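Local coordinates for ATP-dependent DNA helicase uvsW (Enterobacteria phage T4, PDB 1RIF), which unwinds duplex DNA in the 3'-5' direction at the expense of ATP, driving branch migration of Holliday junctions in phage recombination and repair, at residues E87-L100 and K119-R131. The protein carries 1 engineered substitution. Residues are numbered along the deposited sequence; the frame is centred on the assembly and turned at random.
Sequences EKEELSRKDFDEWL and KDAVFEGLVNRRR
Arg93 lies across the ring of Phe123 and reaches Asp120. Arg93 CB touches Phe123 CZ at 3.8 Å. At chi2 (53°) the chain bends, which brings Arg93 CD over the middle of the Phe123 ring face, 3.6 Å from the centroid, in a CH-pi contact. NE turns back to Asp97 OD1 in its own helix. NH1 and NH2 grip Asp120 OD1 end-on, with Arg93 NH1 to Asp120 OD1 at 3.0 Å; the carboxylate plane stands 79° to the guanidinium. Val127 CG2 covers the opposite face of Phe123, and Leu91 CD1 meets the ring edge at Phe123 CE1, 3.4 Å away. Phe96 is a knob among Lys119, Val122, Phe123 and Leu126, with Phe123 CB over one face and Leu100 CG over the other.

Segment 87-100, a loop running into helix 93-101, lies over helix 116-128, which leads into strand 130-133 of the parallel sheet of the RecA-like helicase domain. Val122 and Leu126 of helix 116-128 also pack on helix 141-155.

Farther along, Glu89 N donates to Val127 O at 2.8 Å. Arg129 grips Glu89 OE2 side-on through NE and NH2, the latter at 2.7 Å. OE2 receives both on its anti lone pair. Arg129 NH1 and NH2 also make weak bonds to Glu87 OE2. Lys88 NZ meets a lone pair of Asn128 OD1 at 2.7 Å, and Asn128 ND2 is held by Glu124 O.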
# COMPACT_ATOMS: atom_id res chain seq x y z
N GLU A 87 -13.91 3.96 7.33
CA GLU A 87 -13.32 4.66 8.46
C GLU A 87 -12.06 5.45 8.09
O GLU A 87 -11.18 4.96 7.38
CB GLU A 87 -13.00 3.64 9.54
CG GLU A 87 -12.49 4.24 10.81
CD GLU A 87 -12.18 3.18 11.85
OE1 GLU A 87 -13.14 2.51 12.32
OE2 GLU A 87 -10.98 3.01 12.17
N LYS A 88 -11.99 6.68 8.57
CA LYS A 88 -10.87 7.57 8.31
C LYS A 88 -10.13 7.88 9.61
O LYS A 88 -10.67 7.67 10.70
CB LYS A 88 -11.37 8.89 7.71
CG LYS A 88 -12.29 8.74 6.51
CD LYS A 88 -11.51 8.39 5.27
CE LYS A 88 -12.43 8.27 4.06
NZ LYS A 88 -11.67 8.06 2.80
N GLU A 89 -8.90 8.36 9.51
CA GLU A 89 -8.12 8.72 10.69
C GLU A 89 -8.74 9.96 11.32
O GLU A 89 -9.09 10.91 10.61
CB GLU A 89 -6.67 9.05 10.32
CG GLU A 89 -5.74 7.87 10.34
CD GLU A 89 -5.52 7.34 11.73
OE1 GLU A 89 -4.77 7.96 12.51
OE2 GLU A 89 -6.11 6.29 12.05
N GLU A 90 -8.89 9.95 12.63
CA GLU A 90 -9.45 11.12 13.28
C GLU A 90 -8.29 12.06 13.51
O GLU A 90 -7.66 12.07 14.57
CB GLU A 90 -10.13 10.74 14.60
CG GLU A 90 -11.48 10.07 14.41
CD GLU A 90 -12.17 9.79 15.72
OE1 GLU A 90 -13.35 9.37 15.70
OE2 GLU A 90 -11.52 9.98 16.78
N LEU A 91 -7.99 12.82 12.47
CA LEU A 91 -6.89 13.76 12.50
C LEU A 91 -7.38 14.99 11.74
O LEU A 91 -7.66 14.92 10.55
CB LEU A 91 -5.67 13.13 11.81
CG LEU A 91 -4.24 13.69 11.89
CD1 LEU A 91 -4.06 14.75 10.86
CD2 LEU A 91 -3.94 14.21 13.29
N SER A 92 -7.51 16.11 12.45
CA SER A 92 -7.95 17.35 11.83
C SER A 92 -6.72 17.99 11.22
O SER A 92 -5.60 17.74 11.67
CB SER A 92 -8.55 18.29 12.87
OG SER A 92 -7.58 18.70 13.82
N ARG A 93 -6.90 18.83 10.21
CA ARG A 93 -5.75 19.47 9.61
C ARG A 93 -5.08 20.33 10.67
O ARG A 93 -3.86 20.55 10.63
CB ARG A 93 -6.16 20.31 8.40
CG ARG A 93 -4.98 20.87 7.61
CD ARG A 93 -3.99 19.77 7.21
NE ARG A 93 -2.72 20.32 6.73
CZ ARG A 93 -2.36 20.38 5.45
NH1 ARG A 93 -3.17 19.94 4.50
NH2 ARG A 93 -1.19 20.90 5.13
N LYS A 94 -5.88 20.81 11.62
CA LYS A 94 -5.38 21.65 12.70
C LYS A 94 -4.42 20.88 13.60
O LYS A 94 -3.34 21.37 13.94
CB LYS A 94 -6.54 22.16 13.55
CG LYS A 94 -6.15 23.20 14.58
CD LYS A 94 -5.85 24.54 13.91
CE LYS A 94 -5.48 25.64 14.92
NZ LYS A 94 -6.57 26.00 15.89
N ASP A 95 -4.81 19.68 14.00
CA ASP A 95 -3.95 18.89 14.86
C ASP A 95 -2.77 18.31 14.10
O ASP A 95 -1.72 18.04 14.68
CB ASP A 95 -4.75 17.79 15.56
CG ASP A 95 -5.73 18.35 16.59
OD1 ASP A 95 -5.34 19.25 17.37
OD2 ASP A 95 -6.89 17.89 16.62
N PHE A 96 -2.94 18.12 12.79
CA PHE A 96 -1.86 17.60 11.98
C PHE A 96 -0.77 18.66 11.96
O PHE A 96 0.40 18.36 12.17
CB PHE A 96 -2.31 17.33 10.55
CG PHE A 96 -1.19 16.92 9.63
CD1 PHE A 96 -0.48 15.75 9.86
CD2 PHE A 96 -0.86 17.71 8.54
CE1 PHE A 96 0.56 15.37 9.00
CE2 PHE A 96 0.18 17.33 7.68
CZ PHE A 96 0.88 16.15 7.91
N ASP A 97 -1.16 19.90 11.69
CA ASP A 97 -0.18 20.97 11.63
C ASP A 97 0.50 21.16 12.98
O ASP A 97 1.70 21.43 13.04
CB ASP A 97 -0.82 22.27 11.15
CG ASP A 97 -1.28 22.19 9.70
OD1 ASP A 97 -0.57 21.57 8.87
OD2 ASP A 97 -2.34 22.77 9.39
N GLU A 98 -0.27 20.99 14.06
CA GLU A 98 0.28 21.09 15.41
C GLU A 98 1.35 20.01 15.58
O GLU A 98 2.45 20.27 16.08
CB GLU A 98 -0.82 20.87 16.45
CG GLU A 98 -1.16 22.10 17.28
CD GLU A 98 -2.62 22.10 17.74
OE1 GLU A 98 -3.04 21.13 18.42
OE2 GLU A 98 -3.36 23.06 17.41
N TRP A 99 1.02 18.79 15.16
CA TRP A 99 1.95 17.67 15.24
C TRP A 99 3.22 17.97 14.45
O TRP A 99 4.33 17.71 14.92
CB TRP A 99 1.28 16.41 14.69
CG TRP A 99 2.20 15.22 14.62
CD1 TRP A 99 2.65 14.45 15.66
CD2 TRP A 99 2.78 14.67 13.43
NE1 TRP A 99 3.47 13.45 15.19
CE2 TRP A 99 3.57 13.56 13.83
CE3 TRP A 99 2.71 15.00 12.07
CZ2 TRP A 99 4.29 12.79 12.91
CZ3 TRP A 99 3.43 14.22 11.15
CH2 TRP A 99 4.21 13.13 11.58
N LEU A 100 3.06 18.51 13.24
CA LEU A 100 4.20 18.84 12.39
C LEU A 100 5.12 19.89 12.99
O LEU A 100 6.33 19.86 12.79
CB LEU A 100 3.73 19.34 11.03
CG LEU A 100 3.30 18.35 9.94
CD1 LEU A 100 2.83 19.14 8.73
CD2 LEU A 100 4.47 17.42 9.58
N LYS A 119 3.37 18.20 2.93
CA LYS A 119 2.45 18.25 4.07
C LYS A 119 1.06 17.78 3.63
O LYS A 119 0.40 17.02 4.33
CB LYS A 119 2.36 19.67 4.63
CG LYS A 119 3.63 20.19 5.28
CD LYS A 119 3.40 21.58 5.86
CE LYS A 119 4.64 22.10 6.57
NZ LYS A 119 4.43 23.47 7.14
N ASP A 120 0.62 18.26 2.46
CA ASP A 120 -0.67 17.88 1.92
C ASP A 120 -0.73 16.38 1.64
O ASP A 120 -1.69 15.70 2.03
CB ASP A 120 -0.96 18.66 0.63
CG ASP A 120 -1.35 20.11 0.88
OD1 ASP A 120 -1.57 20.49 2.05
OD2 ASP A 120 -1.45 20.88 -0.11
N ALA A 121 0.29 15.86 0.96
CA ALA A 121 0.35 14.44 0.62
C ALA A 121 0.28 13.55 1.88
O ALA A 121 -0.48 12.58 1.92
CB ALA A 121 1.63 14.14 -0.15
N VAL A 122 1.07 13.90 2.89
CA VAL A 122 1.10 13.15 4.14
C VAL A 122 -0.27 13.20 4.82
O VAL A 122 -0.78 12.18 5.29
CB VAL A 122 2.17 13.72 5.12
CG1 VAL A 122 1.99 13.10 6.50
CG2 VAL A 122 3.56 13.41 4.59
N PHE A 123 -0.87 14.39 4.88
CA PHE A 123 -2.18 14.55 5.50
C PHE A 123 -3.24 13.72 4.76
O PHE A 123 -4.04 13.03 5.39
CB PHE A 123 -2.58 16.02 5.51
CG PHE A 123 -3.92 16.26 6.16
CD1 PHE A 123 -4.08 16.12 7.54
CD2 PHE A 123 -5.03 16.59 5.39
CE1 PHE A 123 -5.31 16.30 8.13
CE2 PHE A 123 -6.28 16.78 5.97
CZ PHE A 123 -6.42 16.63 7.35
N GLU A 124 -3.23 13.80 3.43
CA GLU A 124 -4.17 13.06 2.59
C GLU A 124 -4.07 11.56 2.84
O GLU A 124 -5.09 10.86 2.93
CB GLU A 124 -3.87 13.31 1.10
CG GLU A 124 -4.89 14.16 0.38
CD GLU A 124 -6.22 13.46 0.15
OE1 GLU A 124 -6.24 12.41 -0.52
OE2 GLU A 124 -7.24 13.98 0.65
N GLY A 125 -2.84 11.08 2.94
CA GLY A 125 -2.59 9.66 3.15
C GLY A 125 -3.04 9.16 4.50
O GLY A 125 -3.72 8.14 4.60
N LEU A 126 -2.65 9.88 5.55
CA LEU A 126 -3.01 9.50 6.90
C LEU A 126 -4.52 9.44 7.13
O LEU A 126 -5.03 8.43 7.61
CB LEU A 126 -2.37 10.46 7.90
CG LEU A 126 -0.84 10.38 7.98
CD1 LEU A 126 -0.34 11.32 9.08
CD2 LEU A 126 -0.40 8.95 8.25
N VAL A 127 -5.22 10.51 6.79
CA VAL A 127 -6.67 10.57 6.96
C VAL A 127 -7.41 9.42 6.25
O VAL A 127 -8.25 8.74 6.85
CB VAL A 127 -7.25 11.89 6.44
CG1 VAL A 127 -8.76 11.85 6.49
CG2 VAL A 127 -6.73 13.04 7.27
N ASN A 128 -7.06 9.21 4.99
CA ASN A 128 -7.69 8.18 4.18
C ASN A 128 -7.09 6.78 4.30
O ASN A 128 -7.58 5.84 3.68
CB ASN A 128 -7.72 8.66 2.74
CG ASN A 128 -8.49 9.94 2.58
OD1 ASN A 128 -9.72 9.95 2.69
ND2 ASN A 128 -7.78 11.04 2.36
N ARG A 129 -6.04 6.65 5.11
CA ARG A 129 -5.40 5.36 5.37
C ARG A 129 -4.61 4.73 4.22
O ARG A 129 -3.51 4.21 4.45
CB ARG A 129 -6.44 4.34 5.86
CG ARG A 129 -6.51 4.13 7.37
CD ARG A 129 -7.00 5.37 8.09
NE ARG A 129 -7.11 5.21 9.54
CZ ARG A 129 -8.07 4.54 10.17
NH1 ARG A 129 -9.04 3.93 9.50
NH2 ARG A 129 -8.09 4.50 11.49
N ARG A 130 -5.14 4.76 3.01
CA ARG A 130 -4.43 4.15 1.89
C ARG A 130 -4.66 4.88 0.57
O ARG A 130 -5.80 5.07 0.16
CB ARG A 130 -4.84 2.67 1.76
CG ARG A 130 -6.33 2.44 1.49
CD ARG A 130 -6.77 1.02 1.88
NE ARG A 130 -6.74 0.81 3.32
CZ ARG A 130 -7.60 1.35 4.19
NH1 ARG A 130 -8.58 2.15 3.77
NH2 ARG A 130 -7.47 1.11 5.49
N ARG A 131 -3.56 5.29 -0.07
CA ARG A 131 -3.61 6.02 -1.34
C ARG A 131 -2.40 5.76 -2.21
O ARG A 131 -1.36 5.28 -1.75
CB ARG A 131 -3.64 7.54 -1.11
CG ARG A 131 -4.76 8.07 -0.26
CD ARG A 131 -5.88 8.64 -1.11
NE ARG A 131 -7.16 8.05 -0.73
CZ ARG A 131 -8.31 8.70 -0.71
NH1 ARG A 131 -8.35 9.99 -1.05
NH2 ARG A 131 -9.43 8.07 -0.36
O HOH W 1 -9.45 2.18 7.30
O HOH W 2 -10.87 3.48 5.27
O HOH W 3 -10.29 5.17 3.46
O HOH W 4 2.12 23.40 8.52